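Dihydropyrimidinase (Brevibacillus agri, PDB 3SFW) probably catalyses the zinc-dependent, reversible hydrolytic ring opening of dihydropyrimidines such as 5,6-dihydrouracil to N-carbamoyl-beta-amino acids. Local coordinates at residues 89-95 and 121-127; 425-429 and 439-443; 17-22 and 31-37; 194-198 and 330-334; 338-344 and 411-417. All blocks are in the same frame, centred on the assembly; numbering follows the deposited sequence.

In the fold
Contacts 1 and 5 are buried, and touch where Ile89 packs on Ile342. Contact 1 joins two parallel strands of the amidohydrolase barrel beside the zinc site by backbone bonds and ring packing. Contact 5 packs two irregular loops through prolines, Met411 and polar bonds. Contacts 2, 3 and 4 are partly buried. Contact 4 adjoins contact 5 in sequence but lies farther out, where a loop meets a helix by side-chain packing, with no hydrogen bond across. Contact 2, on the sheet that contact 1 shares, ties a turn to a strand by a salt bridge and hydrogen bonds. Contact 3, centred about 32 Å from the chain's centre, touches that sheet only through strand 16-18; its hairpin sheet continues into a second subunit.

Contact 1. Residues 89-95 and 121-127; sequences IVDFCLT and GFHLMVS
His123 meets Phe92 with the two rings aslant, their planes at 36° and their centroids 4.4 Å apart. Its CD2 stands over the middle of the phenyl face, 3.4 Å from Phe92 CE2. Val90 CG1 lies over a face of the same imidazole, although the modelled spacing there is too tight to be trusted. Beneath these rings run parallel strands of the beta-alpha-beta unit whose strands helix 101-112 connects, part of the amidohydrolase barrel. Their ladder begins with Gly121 N donating to Ile89 O at 2.8 Å and ends with Met125 N on Cys93 O at 2.9 Å. The other face of the sheet carries Cys93 and Leu124, where Cys93 SG rests 3.7 Å from Leu124 CD1.

Past the strand ends Thr95 takes over. With OG1 turned between the backbone N and the carbonyl carbon (chi1 60°), the hydroxyl donates to Met125 O at 2.9 Å from well above the carbonyl plane, and accepts from Ser127 OG at 3.1 Å. Its methyl CG2 meets Leu124 CD1. With a valine here the hydroxyl is gone, and Ser127 OG would probably lose its acceptor and Met125 O a donor.

Both imidazole nitrogens of His123 are engaged, ND1 by Ser148 and NE2 by Pro57 O, which should fix the ring's rotation. Phe92 also packs on the zinc ligands His58 and His60, consistent with an apolar backing to the metal site.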
# COMPACT_ATOMS: atom_id res chain seq x y z
N ILE A 89 -26.49 15.10 21.49
CA ILE A 89 -25.08 14.93 21.71
C ILE A 89 -24.81 13.60 22.37
O ILE A 89 -25.72 13.00 22.99
CB ILE A 89 -24.48 16.05 22.67
CG1 ILE A 89 -25.17 16.00 24.06
CG2 ILE A 89 -24.64 17.45 22.05
CD1 ILE A 89 -24.46 16.88 25.07
N VAL A 90 -23.56 13.14 22.26
CA VAL A 90 -23.17 11.96 23.02
C VAL A 90 -21.87 12.33 23.70
O VAL A 90 -20.85 12.66 23.02
CB VAL A 90 -23.00 10.69 22.13
CG1 VAL A 90 -22.95 9.44 23.06
CG2 VAL A 90 -24.21 10.56 21.13
N ASP A 91 -21.96 12.42 25.03
CA ASP A 91 -20.87 12.99 25.84
C ASP A 91 -20.05 11.88 26.52
O ASP A 91 -20.58 10.82 26.86
CB ASP A 91 -21.54 13.87 26.92
CG ASP A 91 -20.56 14.81 27.60
OD1 ASP A 91 -19.98 14.40 28.62
OD2 ASP A 91 -20.39 15.95 27.07
N PHE A 92 -18.75 12.11 26.71
CA PHE A 92 -17.89 11.13 27.38
C PHE A 92 -17.97 11.14 28.92
O PHE A 92 -17.37 12.02 29.59
CB PHE A 92 -16.44 11.32 26.90
CG PHE A 92 -16.24 10.90 25.47
CD1 PHE A 92 -16.29 11.83 24.43
CD2 PHE A 92 -15.99 9.59 25.17
CE1 PHE A 92 -16.11 11.46 23.13
CE2 PHE A 92 -15.83 9.19 23.84
CZ PHE A 92 -15.92 10.14 22.81
N CYS A 93 -18.54 10.07 29.45
CA CYS A 93 -18.53 9.83 30.91
C CYS A 93 -17.17 9.25 31.32
O CYS A 93 -16.77 8.13 30.89
CB CYS A 93 -19.66 8.86 31.23
SG CYS A 93 -19.64 8.32 32.97
N LEU A 94 -16.42 10.01 32.12
CA LEU A 94 -15.08 9.58 32.50
C LEU A 94 -15.14 8.71 33.74
O LEU A 94 -16.00 8.89 34.59
CB LEU A 94 -14.21 10.79 32.79
CG LEU A 94 -14.17 11.82 31.67
CD1 LEU A 94 -13.17 12.94 32.11
CD2 LEU A 94 -13.72 11.18 30.32
N THR A 95 -14.16 7.82 33.85
CA THR A 95 -14.07 6.93 35.02
C THR A 95 -12.66 7.01 35.62
O THR A 95 -11.72 7.47 34.98
CB THR A 95 -14.33 5.48 34.62
OG1 THR A 95 -13.36 5.05 33.64
CG2 THR A 95 -15.72 5.34 34.04
N GLY A 121 -26.81 11.32 24.93
CA GLY A 121 -26.43 10.02 25.40
C GLY A 121 -25.08 10.13 26.03
O GLY A 121 -24.47 11.24 26.04
N PHE A 122 -24.60 9.01 26.58
CA PHE A 122 -23.24 8.95 27.09
C PHE A 122 -22.45 7.83 26.42
O PHE A 122 -22.96 6.72 26.25
CB PHE A 122 -23.23 8.68 28.62
CG PHE A 122 -23.90 9.76 29.44
CD1 PHE A 122 -23.70 11.13 29.15
CD2 PHE A 122 -24.73 9.41 30.50
CE1 PHE A 122 -24.37 12.09 29.82
CE2 PHE A 122 -25.43 10.41 31.20
CZ PHE A 122 -25.23 11.73 30.90
N HIS A 123 -21.15 8.09 26.18
CA HIS A 123 -20.15 7.00 26.05
C HIS A 123 -19.53 6.73 27.43
O HIS A 123 -19.56 7.60 28.29
CB HIS A 123 -18.99 7.39 25.09
CG HIS A 123 -19.42 8.11 23.85
ND1 HIS A 123 -20.06 7.48 22.78
CD2 HIS A 123 -19.22 9.40 23.47
CE1 HIS A 123 -20.21 8.37 21.81
NE2 HIS A 123 -19.79 9.55 22.24
N LEU A 124 -18.81 5.63 27.58
CA LEU A 124 -18.14 5.35 28.89
C LEU A 124 -16.66 5.11 28.70
O LEU A 124 -16.26 4.20 27.93
CB LEU A 124 -18.77 4.12 29.54
CG LEU A 124 -18.19 3.79 30.92
CD1 LEU A 124 -18.59 4.90 31.91
CD2 LEU A 124 -18.81 2.46 31.36
N MET A 125 -15.83 5.89 29.38
CA MET A 125 -14.36 5.66 29.43
C MET A 125 -14.02 4.37 30.16
O MET A 125 -14.57 4.10 31.23
CB MET A 125 -13.70 6.83 30.13
CG MET A 125 -12.21 6.56 30.45
SD MET A 125 -11.65 8.07 31.35
CE MET A 125 -10.13 7.39 32.05
N VAL A 126 -13.15 3.56 29.59
CA VAL A 126 -12.59 2.37 30.31
C VAL A 126 -11.11 2.65 30.59
O VAL A 126 -10.36 2.97 29.66
CB VAL A 126 -12.77 1.06 29.50
CG1 VAL A 126 -12.20 -0.15 30.23
CG2 VAL A 126 -14.26 0.84 29.22
N SER A 127 -10.74 2.70 31.88
CA SER A 127 -9.33 2.98 32.30
C SER A 127 -8.60 1.67 32.48
O SER A 127 -7.38 1.65 32.42
CB SER A 127 -9.24 3.76 33.65
OG SER A 127 -10.52 3.92 34.29

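Contact 2. Residues 425-429 and 439-443; sequences GDVIS and RNKQF
Arg439 opens the turn with its CA 3.5 Å from Ser429 OG, while its extended side chain leads off to a salt bridge with Glu41. Asn440 comes next, and its backbone N donates to Ser429 OG at 3.0 Å, almost straight at 171°. A serine suits this place because its hydroxyl gives that N-H an acceptor. Asn440 and Lys441 both have positive phi, as the two central residues of a type I' turn must, and asparagine tolerates that conformation well. The turn links strands 435-439 and 442-443 as a tight beta hairpin. Asn440 OD1 also lies 3.6 Å from Ile428 CG2.

Lys441 joins the strand through both backbone and side chain. Its N donates to Ile428 O at 2.9 Å, in the carbonyl plane, and its CG passes 3.4 Å from Val427 O. A bend at chi3 (83°) then turns the chain toward the carboxylate, where NZ forms a salt bridge with Asp426 OD2 at 2.6 Å, on the syn lone pair of that oxygen.

On strand 422-432 Ile428 and Ser429 form a classic beta bulge, both facing Leu395. The lysine probably helps to stabilise the buried carboxylate of Asp426, to which Arg402 adds a long, weak ion pair.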
# COMPACT_ATOMS: atom_id res chain seq x y z
N GLY A 425 -24.64 30.17 5.35
CA GLY A 425 -25.54 29.23 6.01
C GLY A 425 -25.84 29.73 7.42
O GLY A 425 -24.95 30.17 8.11
N ASP A 426 -27.12 29.75 7.78
CA ASP A 426 -27.54 30.24 9.09
C ASP A 426 -28.62 29.27 9.61
O ASP A 426 -29.56 28.90 8.89
CB ASP A 426 -28.09 31.68 8.94
CG ASP A 426 -28.05 32.49 10.26
OD1 ASP A 426 -27.37 32.08 11.21
OD2 ASP A 426 -28.71 33.56 10.30
N VAL A 427 -28.44 28.82 10.85
CA VAL A 427 -29.47 28.02 11.56
C VAL A 427 -30.59 28.93 12.06
O VAL A 427 -30.37 29.80 12.93
CB VAL A 427 -28.82 27.25 12.73
CG1 VAL A 427 -29.87 26.51 13.56
CG2 VAL A 427 -27.76 26.23 12.15
N ILE A 428 -31.76 28.82 11.44
CA ILE A 428 -32.86 29.74 11.76
C ILE A 428 -33.69 29.23 12.93
O ILE A 428 -33.89 29.96 13.91
CB ILE A 428 -33.76 29.99 10.55
CG1 ILE A 428 -32.91 30.46 9.35
CG2 ILE A 428 -34.98 30.92 10.91
CD1 ILE A 428 -32.08 31.74 9.63
N SER A 429 -34.22 28.01 12.81
CA SER A 429 -35.02 27.41 13.87
C SER A 429 -34.62 25.95 14.08
O SER A 429 -34.15 25.31 13.15
CB SER A 429 -36.49 27.52 13.53
OG SER A 429 -36.81 28.90 13.41
N ARG A 439 -36.03 29.44 17.81
CA ARG A 439 -36.96 29.84 16.78
C ARG A 439 -36.58 31.23 16.32
O ARG A 439 -36.42 32.13 17.17
CB ARG A 439 -38.37 29.84 17.32
CG ARG A 439 -39.43 30.03 16.20
CD ARG A 439 -40.81 29.81 16.74
NE ARG A 439 -41.81 29.78 15.67
CZ ARG A 439 -43.06 29.39 15.88
NH1 ARG A 439 -43.43 29.01 17.08
NH2 ARG A 439 -43.93 29.41 14.90
N ASN A 440 -36.33 31.38 15.02
CA ASN A 440 -35.82 32.64 14.48
C ASN A 440 -34.65 33.19 15.29
O ASN A 440 -34.59 34.40 15.60
CB ASN A 440 -36.98 33.65 14.36
CG ASN A 440 -38.01 33.19 13.38
OD1 ASN A 440 -37.66 32.83 12.27
ND2 ASN A 440 -39.27 33.10 13.80
N LYS A 441 -33.69 32.32 15.55
CA LYS A 441 -32.43 32.68 16.19
C LYS A 441 -32.60 33.20 17.63
O LYS A 441 -31.69 33.80 18.16
CB LYS A 441 -31.58 33.64 15.31
CG LYS A 441 -31.15 32.99 13.96
CD LYS A 441 -30.63 34.01 12.98
CE LYS A 441 -29.20 34.30 13.27
NZ LYS A 441 -28.74 35.27 12.22
N GLN A 442 -33.70 32.84 18.28
CA GLN A 442 -33.91 33.17 19.70
C GLN A 442 -34.14 31.88 20.48
O GLN A 442 -34.73 30.92 19.95
CB GLN A 442 -35.13 34.10 19.82
CG GLN A 442 -34.85 35.47 19.15
CD GLN A 442 -36.12 36.27 18.92
OE1 GLN A 442 -37.09 35.75 18.36
NE2 GLN A 442 -36.11 37.55 19.32
N PHE A 443 -33.64 31.83 21.70
CA PHE A 443 -33.80 30.59 22.48
C PHE A 443 -35.18 30.55 23.13
O PHE A 443 -35.49 31.37 24.03
CB PHE A 443 -32.73 30.51 23.57
CG PHE A 443 -32.91 29.35 24.51
CD1 PHE A 443 -32.89 28.02 24.01
CD2 PHE A 443 -32.92 29.54 25.87
CE1 PHE A 443 -32.97 26.93 24.91
CE2 PHE A 443 -33.00 28.47 26.77
CZ PHE A 443 -33.06 27.16 26.27

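Contact 3. Residues 17-22 and 31-37; sequences YQADVL and IGSDLQA
Tyr17 holds CG between its backbone N and carbonyl carbon (chi1 59°), and Ile31 has CG2 anti to its own N; together these torsions bring the methyl to the edge of the phenol ring. They meet beside an antiparallel beta hairpin of strands 20-24 and 27-32. Ile31 CG2 lies 3.7 Å from Tyr17 CE2, near the ring plane, and Ile31 CD1 lies 3.6 Å from the hydroxyl oxygen OH of Tyr17. The two side chains lie nearly perpendicular to each other, with the Ala19 methyl packing on Ile31 CG2 too.

In the hairpin Asp20 and Gly32 form a hydrogen-bonded pair, in which Asp20 N reaches Gly32 O at 2.9 Å and Gly32 N reaches Asp20 O at 3.0 Å. Val21 and Ile31 follow as a non-hydrogen-bonded pair. Gly32 suits its place because any beta carbon there would clash with Leu35 CD2. Leu35 instead lays CD1 against Leu22 CB at 3.9 Å, and Leu22 CD1 packs on the Ala37 methyl, a small partner fitting a long one.

Ile31 and Gly32 also pair with a strand of the second subunit, which carries the sheet across the interface. Within this chain the Asp20 carboxylate is held by Arg6 and by Asn7 N. It is further tied to the loop after the strand by one water, which donates to Asp20 OD2 (2.6 Å) and Gly32 O (3.1 Å) and accepts from Leu35 N (2.9 Å).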
# COMPACT_ATOMS: atom_id res chain seq x y z
N TYR A 17 -35.97 16.76 -1.64
CA TYR A 17 -37.31 16.90 -2.25
C TYR A 17 -38.07 18.02 -1.58
O TYR A 17 -37.80 18.36 -0.43
CB TYR A 17 -38.12 15.59 -2.18
CG TYR A 17 -38.38 15.05 -0.79
CD1 TYR A 17 -37.44 14.22 -0.15
CD2 TYR A 17 -39.51 15.41 -0.08
CE1 TYR A 17 -37.68 13.73 1.13
CE2 TYR A 17 -39.76 14.90 1.21
CZ TYR A 17 -38.82 14.09 1.81
OH TYR A 17 -39.02 13.64 3.08
N GLN A 18 -39.02 18.58 -2.32
CA GLN A 18 -39.88 19.62 -1.77
C GLN A 18 -41.16 19.01 -1.27
O GLN A 18 -41.88 18.34 -2.01
CB GLN A 18 -40.13 20.66 -2.87
CG GLN A 18 -38.95 21.58 -3.01
CD GLN A 18 -38.62 21.90 -4.45
OE1 GLN A 18 -39.17 22.85 -5.03
NE2 GLN A 18 -37.68 21.14 -5.03
N ALA A 19 -41.41 19.10 0.02
CA ALA A 19 -42.68 18.64 0.55
C ALA A 19 -42.88 19.28 1.89
O ALA A 19 -41.93 19.86 2.45
CB ALA A 19 -42.68 17.10 0.71
N ASP A 20 -44.09 19.14 2.42
CA ASP A 20 -44.38 19.58 3.78
C ASP A 20 -44.22 18.45 4.79
O ASP A 20 -44.42 17.27 4.48
CB ASP A 20 -45.79 20.13 3.86
CG ASP A 20 -46.02 21.31 2.91
OD1 ASP A 20 -45.05 21.91 2.38
OD2 ASP A 20 -47.20 21.58 2.66
N VAL A 21 -43.92 18.81 6.02
CA VAL A 21 -43.75 17.81 7.08
C VAL A 21 -44.73 18.10 8.19
O VAL A 21 -44.81 19.23 8.67
CB VAL A 21 -42.30 17.87 7.63
CG1 VAL A 21 -42.10 16.91 8.82
CG2 VAL A 21 -41.30 17.53 6.51
N LEU A 22 -45.48 17.07 8.58
CA LEU A 22 -46.44 17.17 9.67
C LEU A 22 -45.94 16.48 10.93
O LEU A 22 -45.58 15.28 10.90
CB LEU A 22 -47.79 16.56 9.25
CG LEU A 22 -48.89 16.60 10.33
CD1 LEU A 22 -49.16 18.09 10.63
CD2 LEU A 22 -50.16 15.93 9.71
N ILE A 31 -45.52 13.19 5.63
CA ILE A 31 -44.79 14.06 4.77
C ILE A 31 -45.54 14.00 3.44
O ILE A 31 -45.99 12.93 3.05
CB ILE A 31 -43.36 13.56 4.58
CG1 ILE A 31 -42.67 13.44 5.98
CG2 ILE A 31 -42.61 14.51 3.59
CD1 ILE A 31 -41.19 12.78 5.84
N GLY A 32 -45.66 15.14 2.78
CA GLY A 32 -46.55 15.16 1.62
C GLY A 32 -46.63 16.52 1.00
O GLY A 32 -46.42 17.53 1.65
N SER A 33 -47.01 16.53 -0.27
CA SER A 33 -47.12 17.76 -1.04
C SER A 33 -48.47 18.47 -0.80
O SER A 33 -48.59 19.67 -1.01
CB SER A 33 -46.94 17.42 -2.53
OG SER A 33 -47.43 16.12 -2.78
N ASP A 34 -49.47 17.73 -0.34
CA ASP A 34 -50.81 18.33 -0.17
C ASP A 34 -51.52 17.72 1.03
O ASP A 34 -52.54 17.05 0.87
CB ASP A 34 -51.64 18.12 -1.46
CG ASP A 34 -52.97 18.90 -1.46
OD1 ASP A 34 -53.06 19.95 -0.77
OD2 ASP A 34 -53.93 18.45 -2.13
N LEU A 35 -50.97 17.90 2.22
CA LEU A 35 -51.47 17.17 3.39
C LEU A 35 -52.83 17.69 3.92
O LEU A 35 -53.53 16.98 4.63
CB LEU A 35 -50.43 17.19 4.52
CG LEU A 35 -49.14 16.37 4.24
CD1 LEU A 35 -48.19 16.50 5.38
CD2 LEU A 35 -49.50 14.88 4.02
N GLN A 36 -53.12 18.97 3.67
CA GLN A 36 -54.34 19.62 4.24
C GLN A 36 -54.51 19.34 5.73
O GLN A 36 -55.59 18.94 6.19
CB GLN A 36 -55.61 19.23 3.46
CG GLN A 36 -55.53 19.55 1.96
CD GLN A 36 -56.63 18.87 1.15
OE1 GLN A 36 -57.55 18.26 1.71
NE2 GLN A 36 -56.53 18.97 -0.17
N ALA A 37 -53.44 19.56 6.49
CA ALA A 37 -53.45 19.35 7.93
C ALA A 37 -54.44 20.28 8.60
O ALA A 37 -54.50 21.48 8.31
CB ALA A 37 -52.06 19.53 8.52
O HOH W 1 -48.59 19.38 2.78

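Contact 4. Residues 194-198 and 330-334; sequences TKQAL and RDFTK
Leu198 sets a methyl against a carboxylate: its CD2 lies 3.5 Å from Asp331 OD1, and no hydrogen bond or salt bridge crosses between the helix and the loop. The oxygen can afford an apolar neighbour because its polar needs are met within its own loop. Asp331 OD1 accepts hydrogen bonds from Thr333 N (3.0 Å) and Thr333 OG1 (2.7 Å), both from the same face of the carboxylate plane. Asp331 CG is anti to the backbone N (chi1 178°), which sets the carboxylate on the carbonyl side, within reach of the residue two places on. If an alanine stood here, Thr333 N and OG1 would probably be left without their common acceptor and the turn would be less firmly held.

Held this way, Thr333 points its CG2 at the helix, tip to tip with Leu198 CD1 at 3.8 Å and near Thr194 CB. The same methyl lies over one face of the Phe332 ring, offset toward the rim. Ala197 CB comes to the ring's edge, 4.0 Å from CE1, and Leu198 CD2 approaches obliquely. A small alanine lets the large ring come close to the helix. The ring also packs on Tyr207, His208 and Thr211.

This is an Asx turn running into a short 3-10 segment, packed on helix 187-199 of the amidohydrolase domain.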
# COMPACT_ATOMS: atom_id res chain seq x y z
N THR A 194 7.40 15.61 25.29
CA THR A 194 7.01 16.83 25.99
C THR A 194 8.03 17.14 27.10
O THR A 194 8.36 18.29 27.31
CB THR A 194 5.63 16.80 26.65
OG1 THR A 194 5.63 15.84 27.71
CG2 THR A 194 4.54 16.47 25.63
N LYS A 195 8.54 16.10 27.74
CA LYS A 195 9.54 16.27 28.78
C LYS A 195 10.87 16.77 28.23
O LYS A 195 11.49 17.66 28.82
CB LYS A 195 9.71 14.98 29.58
CG LYS A 195 8.59 14.85 30.62
CD LYS A 195 8.57 13.53 31.26
CE LYS A 195 7.47 13.51 32.31
NZ LYS A 195 7.09 12.13 32.65
N GLN A 196 11.24 16.27 27.07
CA GLN A 196 12.44 16.72 26.38
C GLN A 196 12.29 18.18 25.97
O GLN A 196 13.22 19.01 26.15
CB GLN A 196 12.69 15.84 25.16
CG GLN A 196 13.75 16.34 24.19
CD GLN A 196 13.94 15.37 23.01
OE1 GLN A 196 14.58 14.32 23.15
NE2 GLN A 196 13.34 15.71 21.86
N ALA A 197 11.11 18.53 25.48
CA ALA A 197 10.89 19.91 25.02
C ALA A 197 11.10 20.86 26.20
O ALA A 197 11.76 21.90 26.07
CB ALA A 197 9.43 20.08 24.47
N LEU A 198 10.53 20.52 27.33
CA LEU A 198 10.56 21.40 28.49
C LEU A 198 11.99 21.50 29.03
O LEU A 198 12.43 22.58 29.45
CB LEU A 198 9.64 20.88 29.58
CG LEU A 198 8.13 20.97 29.36
CD1 LEU A 198 7.45 20.37 30.58
CD2 LEU A 198 7.70 22.45 29.14
N ARG A 330 4.04 29.81 30.15
CA ARG A 330 5.36 29.33 30.51
C ARG A 330 5.53 27.83 30.46
O ARG A 330 6.62 27.34 30.70
N ASP A 331 4.45 27.08 30.22
CA ASP A 331 4.60 25.61 30.20
C ASP A 331 3.43 24.99 29.43
O ASP A 331 2.35 24.85 29.99
CB ASP A 331 4.60 25.07 31.65
CG ASP A 331 4.71 23.56 31.72
OD1 ASP A 331 4.61 22.88 30.66
OD2 ASP A 331 4.87 23.03 32.86
N PHE A 332 3.62 24.73 28.14
CA PHE A 332 2.50 24.33 27.26
C PHE A 332 1.84 23.05 27.77
O PHE A 332 0.68 22.77 27.42
CB PHE A 332 3.00 24.13 25.84
CG PHE A 332 3.88 22.91 25.69
CD1 PHE A 332 5.24 23.00 25.80
CD2 PHE A 332 3.32 21.67 25.39
CE1 PHE A 332 6.05 21.87 25.68
CE2 PHE A 332 4.12 20.56 25.20
CZ PHE A 332 5.48 20.64 25.39
N THR A 333 2.56 22.24 28.56
CA THR A 333 1.98 20.99 29.07
C THR A 333 0.87 21.24 30.08
O THR A 333 0.08 20.34 30.38
CB THR A 333 3.03 20.00 29.69
OG1 THR A 333 3.46 20.48 30.97
CG2 THR A 333 4.22 19.69 28.74
N LYS A 334 0.79 22.45 30.61
CA LYS A 334 -0.27 22.79 31.56
C LYS A 334 -1.40 23.59 30.96
O LYS A 334 -2.28 24.06 31.67
CB LYS A 334 0.31 23.52 32.78
CG LYS A 334 1.27 22.60 33.56
CD LYS A 334 1.72 23.26 34.87
CE LYS A 334 2.62 22.27 35.64
NZ LYS A 334 3.58 23.03 36.48

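Contact 5. Residues 338-344 and 411-417; sequences GGPIIED and MNVDYNP
Pro340 can be followed round its ring from CB to CD. CB lies 3.8 Å from Met411 SD. CG stands over a face of the Tyr415 ring, offset toward the rim and 3.8 Å from CZ, a CH-pi contact, with Val413 CG1 farther off. CD, where the ring closes back on the backbone N, meets Pro417 CD at 3.6 Å, the two rings lying alongside and running opposite ways; it also lies near Tyr415 OH. A rigid, compact ring suits a spot with so many neighbours.

Both segments are irregular loops of the amidohydrolase domain, one leading into helix 345-354 and the other between strands 393-403 and 422-432; the second contains an inverse gamma turn centred on Asn412. Met411 begins that turn and supplies a flexible filler. Its CG lies 4.0 Å from Ile342 CG2, and the bend at chi3 (-70°) curls CE toward Glu343 CB. The carboxylate of Glu343 reaches Met411 N only weakly, but OE1 is also bonded to His410 N.

A firmer bond comes from Asn416, whose ND2 donates to Asp344 OD2 at 3.1 Å, 172° straight and in the amide plane, although carboxylate and amide planes lie 48° apart. Phe418 N and His409 ND1 bond to the same amide, which should fix its orientation. A water donates to Gly338 O and Tyr415 OH, 2.8 Å from each, and Lys284 O bonds to that hydroxyl.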
# COMPACT_ATOMS: atom_id res chain seq x y z
N GLY A 338 -8.18 21.52 24.61
CA GLY A 338 -9.57 21.49 24.11
C GLY A 338 -9.98 22.77 23.43
O GLY A 338 -9.54 23.86 23.81
N GLY A 339 -10.87 22.65 22.45
CA GLY A 339 -11.40 23.86 21.78
C GLY A 339 -12.92 24.04 21.86
O GLY A 339 -13.63 23.07 22.18
N PRO A 340 -13.43 25.26 21.57
CA PRO A 340 -14.86 25.51 21.54
C PRO A 340 -15.39 25.32 20.16
O PRO A 340 -15.28 26.22 19.31
CB PRO A 340 -15.01 27.01 21.99
CG PRO A 340 -13.54 27.49 22.27
CD PRO A 340 -12.66 26.52 21.45
N ILE A 341 -15.91 24.12 19.91
CA ILE A 341 -16.20 23.68 18.56
C ILE A 341 -17.71 23.32 18.37
O ILE A 341 -18.19 23.18 17.23
CB ILE A 341 -15.31 22.42 18.22
CG1 ILE A 341 -13.84 22.61 18.60
CG2 ILE A 341 -15.43 22.06 16.69
CD1 ILE A 341 -13.16 23.79 17.83
N ILE A 342 -18.45 23.16 19.45
CA ILE A 342 -19.80 22.56 19.30
C ILE A 342 -20.73 23.38 18.40
O ILE A 342 -21.54 22.82 17.64
CB ILE A 342 -20.43 22.24 20.66
CG1 ILE A 342 -21.50 21.15 20.52
CG2 ILE A 342 -21.05 23.54 21.32
CD1 ILE A 342 -21.96 20.63 21.94
N GLU A 343 -20.63 24.71 18.47
CA GLU A 343 -21.64 25.52 17.86
C GLU A 343 -21.46 25.66 16.34
O GLU A 343 -22.44 25.75 15.59
CB GLU A 343 -21.62 26.91 18.50
CG GLU A 343 -22.77 27.79 18.00
CD GLU A 343 -23.01 29.01 18.89
OE1 GLU A 343 -22.46 29.06 20.01
OE2 GLU A 343 -23.79 29.89 18.46
N ASP A 344 -20.23 25.58 15.88
CA ASP A 344 -19.95 25.88 14.46
C ASP A 344 -19.79 24.67 13.57
O ASP A 344 -19.61 24.80 12.31
CB ASP A 344 -18.78 26.84 14.35
CG ASP A 344 -19.08 28.14 15.05
OD1 ASP A 344 -20.17 28.73 14.78
OD2 ASP A 344 -18.30 28.49 15.95
N MET A 411 -21.64 29.67 23.07
CA MET A 411 -20.80 28.86 23.96
C MET A 411 -20.30 29.72 25.13
O MET A 411 -20.04 30.93 24.94
CB MET A 411 -19.62 28.26 23.19
CG MET A 411 -20.09 27.32 22.07
SD MET A 411 -18.72 26.82 21.03
CE MET A 411 -18.38 28.42 20.18
N ASN A 412 -20.30 29.16 26.34
CA ASN A 412 -19.89 29.95 27.50
C ASN A 412 -18.36 29.99 27.58
O ASN A 412 -17.76 29.39 28.47
CB ASN A 412 -20.52 29.41 28.80
CG ASN A 412 -20.34 30.36 29.98
OD1 ASN A 412 -20.00 31.54 29.78
ND2 ASN A 412 -20.43 29.83 31.19
N VAL A 413 -17.73 30.73 26.65
CA VAL A 413 -16.26 30.77 26.54
C VAL A 413 -15.90 32.09 25.88
O VAL A 413 -16.67 32.62 25.10
CB VAL A 413 -15.71 29.62 25.64
CG1 VAL A 413 -14.21 29.37 25.90
CG2 VAL A 413 -16.49 28.35 25.90
N ASP A 414 -14.73 32.64 26.23
CA ASP A 414 -14.38 34.02 25.83
C ASP A 414 -13.69 34.15 24.49
O ASP A 414 -13.18 35.23 24.18
CB ASP A 414 -13.51 34.69 26.91
CG ASP A 414 -12.23 33.94 27.17
OD1 ASP A 414 -11.91 33.01 26.43
OD2 ASP A 414 -11.44 34.36 28.05
N TYR A 415 -13.66 33.09 23.69
CA TYR A 415 -13.11 33.25 22.35
C TYR A 415 -13.73 32.22 21.46
O TYR A 415 -14.34 31.25 21.92
CB TYR A 415 -11.55 33.12 22.33
CG TYR A 415 -11.01 31.70 22.48
CD1 TYR A 415 -10.96 31.09 23.73
CD2 TYR A 415 -10.64 30.95 21.36
CE1 TYR A 415 -10.53 29.78 23.89
CE2 TYR A 415 -10.15 29.67 21.48
CZ TYR A 415 -10.09 29.08 22.76
OH TYR A 415 -9.65 27.80 22.90
N ASN A 416 -13.56 32.44 20.16
CA ASN A 416 -13.97 31.43 19.18
C ASN A 416 -12.79 31.18 18.26
O ASN A 416 -12.20 32.14 17.72
CB ASN A 416 -15.15 31.97 18.40
CG ASN A 416 -15.80 30.92 17.51
OD1 ASN A 416 -15.15 30.38 16.62
ND2 ASN A 416 -17.08 30.62 17.78
N PRO A 417 -12.37 29.91 18.11
CA PRO A 417 -11.18 29.63 17.31
C PRO A 417 -11.36 29.91 15.82
O PRO A 417 -10.38 30.01 15.09
CB PRO A 417 -10.89 28.14 17.56
CG PRO A 417 -12.31 27.56 17.86
CD PRO A 417 -13.05 28.68 18.59
O HOH W 2 -11.16 26.05 24.51